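Local structure of peptide methionine sulfoxide reductase MsrA (Treponema denticola ATCC 35405, 5FA9) at residues Ile183-Glu194 and Ser285-Phe293; Gly17-Val25 and Leu68-Ile76. The protein is an MsrA-MsrB fusion that probably repairs oxidised proteins, using thioredoxin to reduce S and R methionine sulfoxide to methionine. The protein carries 2 engineered substitutions. All coordinates share one frame; numbering follows the deposited sequence.

In the fold
The two contacts lie in the two different halves of the fusion protein. Interaction 2 comes first along the chain, in the MsrA part, where the helices 12-19 and 65-74 meet beside the mixed sheet that contains strands 2-8 and 51-59. Interaction 1 belongs to the MsrB (SelR) part, where helix 182-190 and the residues after it cover the link from strand 283-286 to strand 291-295. They share no helix, strand or sheet. Their centres are about 31 Å apart and their nearest atoms about 17 Å, without touching, so each contact lies wholly within its own half of the protein, MsrA or MsrB.

Interaction 1: residues Ile183-Glu194 and Ser285-Phe293. Engineered in segment 285-293: Ser285 (natural residue Cys).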
loop_
_atom_site.group_PDB
_atom_site.type_symbol
_atom_site.label_atom_id
_atom_site.label_comp_id
_atom_site.label_asym_id
_atom_site.label_seq_id
_atom_site.Cartn_x
_atom_site.Cartn_y
_atom_site.Cartn_z
ATOM N N ILE B 183 -15.362 -40.088 -2.971
ATOM C CA ILE B 183 -15.342 -38.705 -3.435
ATOM C C ILE B 183 -14.111 -37.964 -2.907
ATOM O O ILE B 183 -13.570 -37.086 -3.580
ATOM C CB ILE B 183 -16.634 -37.951 -3.027
ATOM C CG1 ILE B 183 -16.655 -36.544 -3.632
ATOM C CG2 ILE B 183 -16.790 -37.906 -1.510
ATOM C CD1 ILE B 183 -17.924 -35.776 -3.342
ATOM N N GLN B 184 -13.655 -38.336 -1.714
ATOM C CA GLN B 184 -12.480 -37.712 -1.119
ATOM C C GLN B 184 -11.215 -38.122 -1.861
ATOM O O GLN B 184 -10.336 -37.298 -2.111
ATOM C CB GLN B 184 -12.363 -38.082 0.359
ATOM C CG GLN B 184 -13.495 -37.558 1.223
ATOM C CD GLN B 184 -13.415 -38.062 2.649
ATOM O OE1 GLN B 184 -12.574 -38.898 2.977
ATOM N NE2 GLN B 184 -14.292 -37.555 3.507
ATOM N N PHE B 185 -11.130 -39.401 -2.206
ATOM C CA PHE B 185 -9.991 -39.920 -2.954
ATOM C C PHE B 185 -9.985 -39.369 -4.375
ATOM O O PHE B 185 -8.941 -38.974 -4.893
ATOM C CB PHE B 185 -10.013 -41.450 -2.978
ATOM C CG PHE B 185 -8.817 -42.063 -3.655
ATOM C CD1 PHE B 185 -7.651 -42.300 -2.948
ATOM C CD2 PHE B 185 -8.863 -42.407 -4.996
ATOM C CE1 PHE B 185 -6.550 -42.864 -3.564
ATOM C CE2 PHE B 185 -7.766 -42.971 -5.619
ATOM C CZ PHE B 185 -6.608 -43.200 -4.902
ATOM N N SER B 186 -11.158 -39.351 -4.999
ATOM C CA SER B 186 -11.303 -38.870 -6.368
ATOM C C SER B 186 -10.870 -37.413 -6.510
ATOM O O SER B 186 -10.119 -37.068 -7.420
ATOM C CB SER B 186 -12.749 -39.031 -6.840
ATOM O OG SER B 186 -13.015 -40.372 -7.213
ATOM N N VAL B 187 -11.350 -36.564 -5.610
ATOM C CA VAL B 187 -11.025 -35.142 -5.652
ATOM C C VAL B 187 -9.536 -34.889 -5.421
ATOM O O VAL B 187 -8.891 -34.184 -6.197
ATOM C CB VAL B 187 -11.839 -34.349 -4.608
ATOM C CG1 VAL B 187 -11.235 -32.970 -4.391
ATOM C CG2 VAL B 187 -13.296 -34.241 -5.040
ATOM N N THR B 188 -8.994 -35.478 -4.362
ATOM C CA THR B 188 -7.631 -35.181 -3.938
ATOM C C THR B 188 -6.561 -35.905 -4.755
ATOM O O THR B 188 -5.489 -35.353 -5.003
ATOM C CB THR B 188 -7.426 -35.532 -2.451
ATOM O OG1 THR B 188 -7.715 -36.919 -2.240
ATOM C CG2 THR B 188 -8.340 -34.689 -1.575
ATOM N N GLN B 189 -6.849 -37.133 -5.173
ATOM C CA GLN B 189 -5.840 -37.953 -5.841
ATOM C C GLN B 189 -6.059 -38.079 -7.348
ATOM O O GLN B 189 -5.151 -38.479 -8.077
ATOM C CB GLN B 189 -5.795 -39.347 -5.211
ATOM C CG GLN B 189 -5.595 -39.340 -3.705
ATOM C CD GLN B 189 -4.386 -38.530 -3.282
ATOM O OE1 GLN B 189 -3.267 -38.786 -3.723
ATOM N NE2 GLN B 189 -4.608 -37.543 -2.422
ATOM N N GLU B 190 -7.257 -37.740 -7.814
ATOM C CA GLU B 190 -7.574 -37.872 -9.233
ATOM C C GLU B 190 -8.081 -36.562 -9.832
ATOM O O GLU B 190 -8.643 -36.552 -10.926
ATOM C CB GLU B 190 -8.614 -38.976 -9.443
ATOM C CG GLU B 190 -8.179 -40.343 -8.941
ATOM C CD GLU B 190 -9.298 -41.364 -8.988
ATOM O OE1 GLU B 190 -10.459 -40.963 -9.213
ATOM O OE2 GLU B 190 -9.018 -42.567 -8.801
ATOM N N LYS B 191 -7.880 -35.467 -9.101
ATOM C CA LYS B 191 -8.261 -34.124 -9.545
ATOM C C LYS B 191 -9.736 -34.000 -9.921
ATOM O O LYS B 191 -10.099 -33.160 -10.745
ATOM C CB LYS B 191 -7.406 -33.690 -10.741
ATOM C CG LYS B 191 -5.910 -33.843 -10.548
ATOM C CD LYS B 191 -5.161 -33.295 -11.752
ATOM C CE LYS B 191 -3.791 -33.934 -11.898
ATOM N NZ LYS B 191 -3.235 -33.723 -13.264
ATOM N N ALA B 192 -10.584 -34.828 -9.322
ATOM C CA ALA B 192 -12.014 -34.768 -9.602
ATOM C C ALA B 192 -12.636 -33.522 -8.984
ATOM O O ALA B 192 -12.001 -32.824 -8.193
ATOM C CB ALA B 192 -12.712 -36.017 -9.092
ATOM N N THR B 193 -13.882 -33.249 -9.352
ATOM C CA THR B 193 -14.603 -32.102 -8.816
ATOM C C THR B 193 -15.988 -32.514 -8.337
ATOM O O THR B 193 -16.808 -32.990 -9.122
ATOM C CB THR B 193 -14.739 -30.977 -9.861
ATOM O OG1 THR B 193 -13.441 -30.468 -10.190
ATOM C CG2 THR B 193 -15.599 -29.845 -9.319
ATOM N N GLU B 194 -16.239 -32.333 -7.044
ATOM C CA GLU B 194 -17.535 -32.655 -6.461
ATOM C C GLU B 194 -18.620 -31.799 -7.107
ATOM O O GLU B 194 -18.359 -30.669 -7.522
ATOM C CB GLU B 194 -17.505 -32.437 -4.946
ATOM C CG GLU B 194 -17.388 -30.975 -4.536
ATOM C CD GLU B 194 -17.165 -30.793 -3.046
ATOM O OE1 GLU B 194 -16.822 -31.783 -2.366
ATOM O OE2 GLU B 194 -17.327 -29.655 -2.556
ATOM N N SER B 285 -11.847 -21.479 -5.048
ATOM C CA SER B 285 -12.916 -22.468 -5.107
ATOM C C SER B 285 -12.363 -23.840 -4.746
ATOM O O SER B 285 -11.597 -24.431 -5.507
ATOM C CB SER B 285 -13.558 -22.491 -6.495
ATOM O OG SER B 285 -14.791 -23.189 -6.475
ATOM N N ILE B 286 -12.752 -24.340 -3.578
ATOM C CA ILE B 286 -12.178 -25.567 -3.040
ATOM C C ILE B 286 -13.250 -26.614 -2.763
ATOM O O ILE B 286 -14.291 -26.308 -2.183
ATOM C CB ILE B 286 -11.395 -25.293 -1.737
ATOM C CG1 ILE B 286 -10.392 -24.155 -1.943
ATOM C CG2 ILE B 286 -10.692 -26.553 -1.252
ATOM C CD1 ILE B 286 -9.329 -24.456 -2.977
ATOM N N ASN B 287 -12.994 -27.847 -3.188
ATOM C CA ASN B 287 -13.890 -28.957 -2.893
ATOM C C ASN B 287 -13.936 -29.238 -1.395
ATOM O O ASN B 287 -12.895 -29.375 -0.750
ATOM C CB ASN B 287 -13.458 -30.216 -3.648
ATOM C CG ASN B 287 -13.472 -30.028 -5.154
ATOM O OD1 ASN B 287 -14.522 -30.102 -5.791
ATOM N ND2 ASN B 287 -12.300 -29.791 -5.730
ATOM N N GLY B 288 -15.144 -29.310 -0.845
ATOM C CA GLY B 288 -15.326 -29.627 0.559
ATOM C C GLY B 288 -14.782 -30.994 0.928
ATOM O O GLY B 288 -14.321 -31.206 2.050
ATOM N N ALA B 289 -14.837 -31.920 -0.024
ATOM C CA ALA B 289 -14.352 -33.281 0.182
ATOM C C ALA B 289 -12.851 -33.316 0.461
ATOM O O ALA B 289 -12.341 -34.276 1.039
ATOM C CB ALA B 289 -14.684 -34.145 -1.025
ATOM N N ALA B 290 -12.149 -32.269 0.041
ATOM C CA ALA B 290 -10.708 -32.182 0.241
ATOM C C ALA B 290 -10.363 -31.561 1.592
ATOM O O ALA B 290 -9.194 -31.496 1.974
ATOM C CB ALA B 290 -10.068 -31.383 -0.884
ATOM N N LEU B 291 -11.382 -31.103 2.314
ATOM C CA LEU B 291 -11.159 -30.392 3.569
ATOM C C LEU B 291 -11.756 -31.102 4.782
ATOM O O LEU B 291 -12.756 -31.812 4.677
ATOM C CB LEU B 291 -11.730 -28.974 3.479
ATOM C CG LEU B 291 -11.236 -28.113 2.316
ATOM C CD1 LEU B 291 -11.973 -26.782 2.284
ATOM C CD2 LEU B 291 -9.732 -27.900 2.405
ATOM N N ARG B 292 -11.118 -30.903 5.930
ATOM C CA ARG B 292 -11.655 -31.336 7.214
ATOM C C ARG B 292 -11.772 -30.139 8.152
ATOM O O ARG B 292 -10.769 -29.513 8.494
ATOM C CB ARG B 292 -10.767 -32.417 7.834
ATOM C CG ARG B 292 -11.228 -32.885 9.204
ATOM C CD ARG B 292 -10.343 -34.009 9.722
ATOM N NE ARG B 292 -10.266 -34.023 11.181
ATOM C CZ ARG B 292 -9.178 -33.701 11.872
ATOM N NH1 ARG B 292 -8.073 -33.338 11.236
ATOM N NH2 ARG B 292 -9.193 -33.740 13.197
ATOM N N PHE B 293 -12.995 -29.824 8.569
ATOM C CA PHE B 293 -13.226 -28.660 9.416
ATOM C C PHE B 293 -12.928 -28.940 10.885
ATOM O O PHE B 293 -13.338 -29.964 11.433
ATOM C CB PHE B 293 -14.665 -28.163 9.269
ATOM C CG PHE B 293 -14.998 -27.001 10.162
ATOM C CD1 PHE B 293 -14.532 -25.731 9.869
ATOM C CD2 PHE B 293 -15.782 -27.179 11.292
ATOM C CE1 PHE B 293 -14.836 -24.658 10.688
ATOM C CE2 PHE B 293 -16.090 -26.111 12.114
ATOM C CZ PHE B 293 -15.616 -24.849 11.812
HETATM O O HOH W 1 -11.627 -29.356 -8.499
#
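The carboxylate of Glu194 and the side-chain amide of Asn287 pass each other in opposite directions with their planes nearly perpendicular, 87° apart. From above the carboxylate plane, Gly288 N reaches Glu194 OE2 at 2.8 Å, while Ala289 N meets Glu194 OE1 on its syn side, though tilted out of that plane, at 3.1 Å. CG of Glu194 sits between its own N and carbonyl carbon (chi1 69°), and the chain runs extended from there to the start of the 3-10 segment 288-290, whose first two N-H groups would be expected to stabilise the negative charge. The return bond goes from Glu194 N to Asn287 OD1, 3.1 Å, with the donor 43° out of the carbonyl plane. Asn287 ND2 is used twice: by Leu268 O of strand 267-272, and by a water that also contacts Thr193 OG1.

Asn287 is the asparagine of the Arg-Tyr/His/Phe-Cys-x-Asn signature of MsrB enzymes, here Arg-Tyr-Ser-Ile-Asn with the engineered Ser285 at the cysteine position. The signature strand 283-286 belongs to the six-stranded sheet and strand 291-295 to the three-stranded one, and helix 182-190 packs on the turn that joins them.

On the helix, Val187 CG1 presses on Asn287, 3.6 Å from ND2, and reaches Ala290 CB at 4.0 Å. Thr188 adds CG2 at 3.8 Å from Ala290 CB, while its OG1 turns back to Gln184 O. Beside them, the aliphatic part of Gln184 lies along Ala289, with CG 3.5 Å from Ala289 O, and its OE1 accepts from Lys181 N.

Interaction 2: residues Gly17-Val25 and Leu68-Ile76; sequences GYFRQIPGV and LLAHYFRII
Helix 12-19, which starts just after the predicted active-site position (Ser11 here, by engineering) in the GCFWG motif of MsrA, leans on helix 65-74 through the rings of Tyr18 and Phe19. Ile75 lays CG2 over one face of the Tyr18 ring, 3.7 Å from its centroid and 11° off the normal, a CH-pi contact. At the ring's hydroxyl end, Tyr18 OH hydrogen-bonds His71 ND1 at 2.9 Å. A second, weak bond comes from Arg74 NH1, 2.7 Å from Tyr18 OH but bent to 124°. CG of Tyr18 lies anti to the backbone N (chi1 -176°), which sends the ring across to both partners.

His71 is held from three directions. Its NE2 bonds Glu67 OE1 one helical turn earlier, and Ile22 CD1 lies over one face of the imidazole, offset toward the rim, 3.7 Å from the ring centroid. The type I turn from Phe19 to Ile22 brings that isoleucine round to the imidazole. Both helices stand against the mixed sheet of the MsrA fold, and Phe19 reaches from its helix towards helix 65-74: it rests on Leu7 and Ile56 of strands 2-8 and 51-59, while its CE1 edge points at Leu68 O, 3.6 Å away. Phe19 CE2 meets Ile75 CD1 at 3.8 Å, and CZ approaches Tyr72 CB at 4.0 Å. The Tyr72 hydroxyl itself bonds Ala8 O, tying helix 65-74 to the end of strand 2-8.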
loop_
_atom_site.group_PDB
_atom_site.type_symbol
_atom_site.label_atom_id
_atom_site.label_comp_id
_atom_site.label_asym_id
_atom_site.label_seq_id
_atom_site.Cartn_x
_atom_site.Cartn_y
_atom_site.Cartn_z
ATOM N N GLY B 17 16.475 -9.187 5.115
ATOM C CA GLY B 17 16.859 -10.357 4.347
ATOM C C GLY B 17 15.872 -11.500 4.490
ATOM O O GLY B 17 15.680 -12.289 3.566
ATOM N N TYR B 18 15.246 -11.587 5.659
ATOM C CA TYR B 18 14.253 -12.620 5.922
ATOM C C TYR B 18 12.917 -12.296 5.259
ATOM O O TYR B 18 12.405 -13.081 4.460
ATOM C CB TYR B 18 14.059 -12.805 7.429
ATOM C CG TYR B 18 13.104 -13.921 7.793
ATOM C CD1 TYR B 18 13.557 -15.222 7.958
ATOM C CD2 TYR B 18 11.749 -13.671 7.976
ATOM C CE1 TYR B 18 12.688 -16.246 8.289
ATOM C CE2 TYR B 18 10.873 -14.686 8.307
ATOM C CZ TYR B 18 11.348 -15.971 8.463
ATOM O OH TYR B 18 10.478 -16.984 8.794
ATOM N N PHE B 19 12.360 -11.137 5.597
ATOM C CA PHE B 19 11.012 -10.776 5.168
ATOM C C PHE B 19 10.891 -10.537 3.665
ATOM O O PHE B 19 9.797 -10.618 3.108
ATOM C CB PHE B 19 10.533 -9.533 5.924
ATOM C CG PHE B 19 10.005 -9.830 7.297
ATOM C CD1 PHE B 19 8.695 -10.244 7.473
ATOM C CD2 PHE B 19 10.817 -9.699 8.411
ATOM C CE1 PHE B 19 8.204 -10.523 8.734
ATOM C CE2 PHE B 19 10.332 -9.975 9.675
ATOM C CZ PHE B 19 9.024 -10.388 9.836
ATOM N N ARG B 20 12.010 -10.249 3.008
ATOM C CA ARG B 20 11.999 -10.033 1.564
ATOM C C ARG B 20 11.723 -11.334 0.813
ATOM O O ARG B 20 11.373 -11.317 -0.366
ATOM C CB ARG B 20 13.323 -9.424 1.097
ATOM C CG ARG B 20 14.489 -10.397 1.073
ATOM C CD ARG B 20 15.797 -9.679 0.774
ATOM N NE ARG B 20 15.728 -8.898 -0.458
ATOM C CZ ARG B 20 15.894 -9.403 -1.676
ATOM N NH1 ARG B 20 16.139 -10.696 -1.833
ATOM N NH2 ARG B 20 15.815 -8.614 -2.739
ATOM N N GLN B 21 11.878 -12.459 1.505
ATOM C CA GLN B 21 11.684 -13.772 0.899
ATOM C C GLN B 21 10.257 -14.277 1.079
ATOM O O GLN B 21 9.898 -15.338 0.568
ATOM C CB GLN B 21 12.663 -14.783 1.495
ATOM C CG GLN B 21 14.123 -14.455 1.262
ATOM C CD GLN B 21 15.047 -15.509 1.835
ATOM O OE1 GLN B 21 15.203 -16.589 1.266
ATOM N NE2 GLN B 21 15.661 -15.202 2.972
ATOM N N ILE B 22 9.447 -13.516 1.806
ATOM C CA ILE B 22 8.088 -13.935 2.122
ATOM C C ILE B 22 7.092 -13.418 1.089
ATOM O O ILE B 22 7.047 -12.220 0.814
ATOM C CB ILE B 22 7.667 -13.454 3.524
ATOM C CG1 ILE B 22 8.602 -14.038 4.583
ATOM C CG2 ILE B 22 6.226 -13.841 3.816
ATOM C CD1 ILE B 22 8.427 -13.428 5.953
ATOM N N PRO B 23 6.299 -14.330 0.505
ATOM C CA PRO B 23 5.271 -13.983 -0.482
ATOM C C PRO B 23 4.292 -12.936 0.043
ATOM O O PRO B 23 3.917 -12.976 1.215
ATOM C CB PRO B 23 4.561 -15.317 -0.731
ATOM C CG PRO B 23 5.584 -16.348 -0.410
ATOM C CD PRO B 23 6.375 -15.784 0.732
ATOM N N GLY B 24 3.888 -12.012 -0.821
ATOM C CA GLY B 24 2.984 -10.947 -0.429
ATOM C C GLY B 24 3.713 -9.671 -0.057
ATOM O O GLY B 24 3.148 -8.581 -0.133
ATOM N N VAL B 25 4.972 -9.805 0.348
ATOM C CA VAL B 25 5.796 -8.643 0.658
ATOM C C VAL B 25 6.210 -7.941 -0.631
ATOM O O VAL B 25 6.871 -8.531 -1.485
ATOM C CB VAL B 25 7.050 -9.030 1.460
ATOM C CG1 VAL B 25 7.977 -7.834 1.603
ATOM C CG2 VAL B 25 6.658 -9.572 2.826
ATOM N N LEU B 68 2.710 -12.438 9.310
ATOM C CA LEU B 68 3.869 -11.554 9.395
ATOM C C LEU B 68 4.388 -11.442 10.825
ATOM O O LEU B 68 5.596 -11.446 11.059
ATOM C CB LEU B 68 3.528 -10.165 8.856
ATOM C CG LEU B 68 3.398 -10.033 7.339
ATOM C CD1 LEU B 68 3.150 -8.586 6.960
ATOM C CD2 LEU B 68 4.644 -10.563 6.645
ATOM N N LEU B 69 3.469 -11.343 11.779
ATOM C CA LEU B 69 3.845 -11.273 13.184
ATOM C C LEU B 69 4.340 -12.633 13.665
ATOM O O LEU B 69 5.170 -12.717 14.569
ATOM C CB LEU B 69 2.671 -10.793 14.037
ATOM C CG LEU B 69 2.258 -9.337 13.810
ATOM C CD1 LEU B 69 1.113 -8.947 14.731
ATOM C CD2 LEU B 69 3.448 -8.408 14.002
ATOM N N ALA B 70 3.822 -13.694 13.054
ATOM C CA ALA B 70 4.279 -15.045 13.356
ATOM C C ALA B 70 5.728 -15.220 12.912
ATOM O O ALA B 70 6.546 -15.781 13.641
ATOM C CB ALA B 70 3.383 -16.078 12.690
ATOM N N HIS B 71 6.037 -14.742 11.709
ATOM C CA HIS B 71 7.407 -14.747 11.207
ATOM C C HIS B 71 8.312 -13.911 12.101
ATOM O O HIS B 71 9.448 -14.294 12.386
ATOM C CB HIS B 71 7.470 -14.217 9.771
ATOM C CG HIS B 71 6.981 -15.188 8.742
ATOM N ND1 HIS B 71 7.681 -16.324 8.397
ATOM C CD2 HIS B 71 5.868 -15.185 7.971
ATOM C CE1 HIS B 71 7.017 -16.983 7.465
ATOM N NE2 HIS B 71 5.912 -16.313 7.188
ATOM N N TYR B 72 7.800 -12.763 12.530
ATOM C CA TYR B 72 8.559 -11.834 13.358
ATOM C C TYR B 72 8.988 -12.468 14.678
ATOM O O TYR B 72 10.159 -12.401 15.054
ATOM C CB TYR B 72 7.737 -10.570 13.621
ATOM C CG TYR B 72 8.361 -9.628 14.626
ATOM C CD1 TYR B 72 9.505 -8.906 14.314
ATOM C CD2 TYR B 72 7.795 -9.450 15.883
ATOM C CE1 TYR B 72 10.077 -8.043 15.229
ATOM C CE2 TYR B 72 8.358 -8.586 16.802
ATOM C CZ TYR B 72 9.499 -7.887 16.470
ATOM O OH TYR B 72 10.066 -7.027 17.383
ATOM N N PHE B 73 8.041 -13.087 15.374
ATOM C CA PHE B 73 8.329 -13.733 16.651
ATOM C C PHE B 73 9.200 -14.973 16.469
ATOM O O PHE B 73 9.862 -15.421 17.406
ATOM C CB PHE B 73 7.031 -14.103 17.371
ATOM C CG PHE B 73 6.454 -12.985 18.194
ATOM C CD1 PHE B 73 5.555 -12.088 17.639
ATOM C CD2 PHE B 73 6.814 -12.828 19.523
ATOM C CE1 PHE B 73 5.025 -11.058 18.394
ATOM C CE2 PHE B 73 6.286 -11.801 20.284
ATOM C CZ PHE B 73 5.391 -10.914 19.719
ATOM N N ARG B 74 9.196 -15.523 15.260
ATOM C CA ARG B 74 9.989 -16.708 14.954
ATOM C C ARG B 74 11.483 -16.393 14.925
ATOM O O ARG B 74 12.310 -17.226 15.301
ATOM C CB ARG B 74 9.553 -17.303 13.613
ATOM C CG ARG B 74 10.453 -18.413 13.095
ATOM C CD ARG B 74 10.227 -18.650 11.613
ATOM N NE ARG B 74 10.777 -19.925 11.166
ATOM C CZ ARG B 74 10.669 -20.389 9.925
ATOM N NH1 ARG B 74 10.029 -19.679 9.005
ATOM N NH2 ARG B 74 11.199 -21.560 9.603
ATOM N N ILE B 75 11.824 -15.183 14.495
ATOM C CA ILE B 75 13.222 -14.818 14.288
ATOM C C ILE B 75 13.794 -13.936 15.398
ATOM O O ILE B 75 14.916 -13.446 15.285
ATOM C CB ILE B 75 13.411 -14.090 12.942
ATOM C CG1 ILE B 75 12.650 -12.762 12.940
ATOM C CG2 ILE B 75 12.954 -14.971 11.790
ATOM C CD1 ILE B 75 12.858 -11.943 11.685
ATOM N N ILE B 76 13.032 -13.732 16.468
ATOM C CA ILE B 76 13.517 -12.918 17.579
ATOM C C ILE B 76 13.339 -13.604 18.928
ATOM O O ILE B 76 12.610 -14.587 19.051
ATOM C CB ILE B 76 12.801 -11.552 17.652
ATOM C CG1 ILE B 76 11.342 -11.738 18.072
ATOM C CG2 ILE B 76 12.914 -10.802 16.331
ATOM C CD1 ILE B 76 10.683 -10.470 18.556
#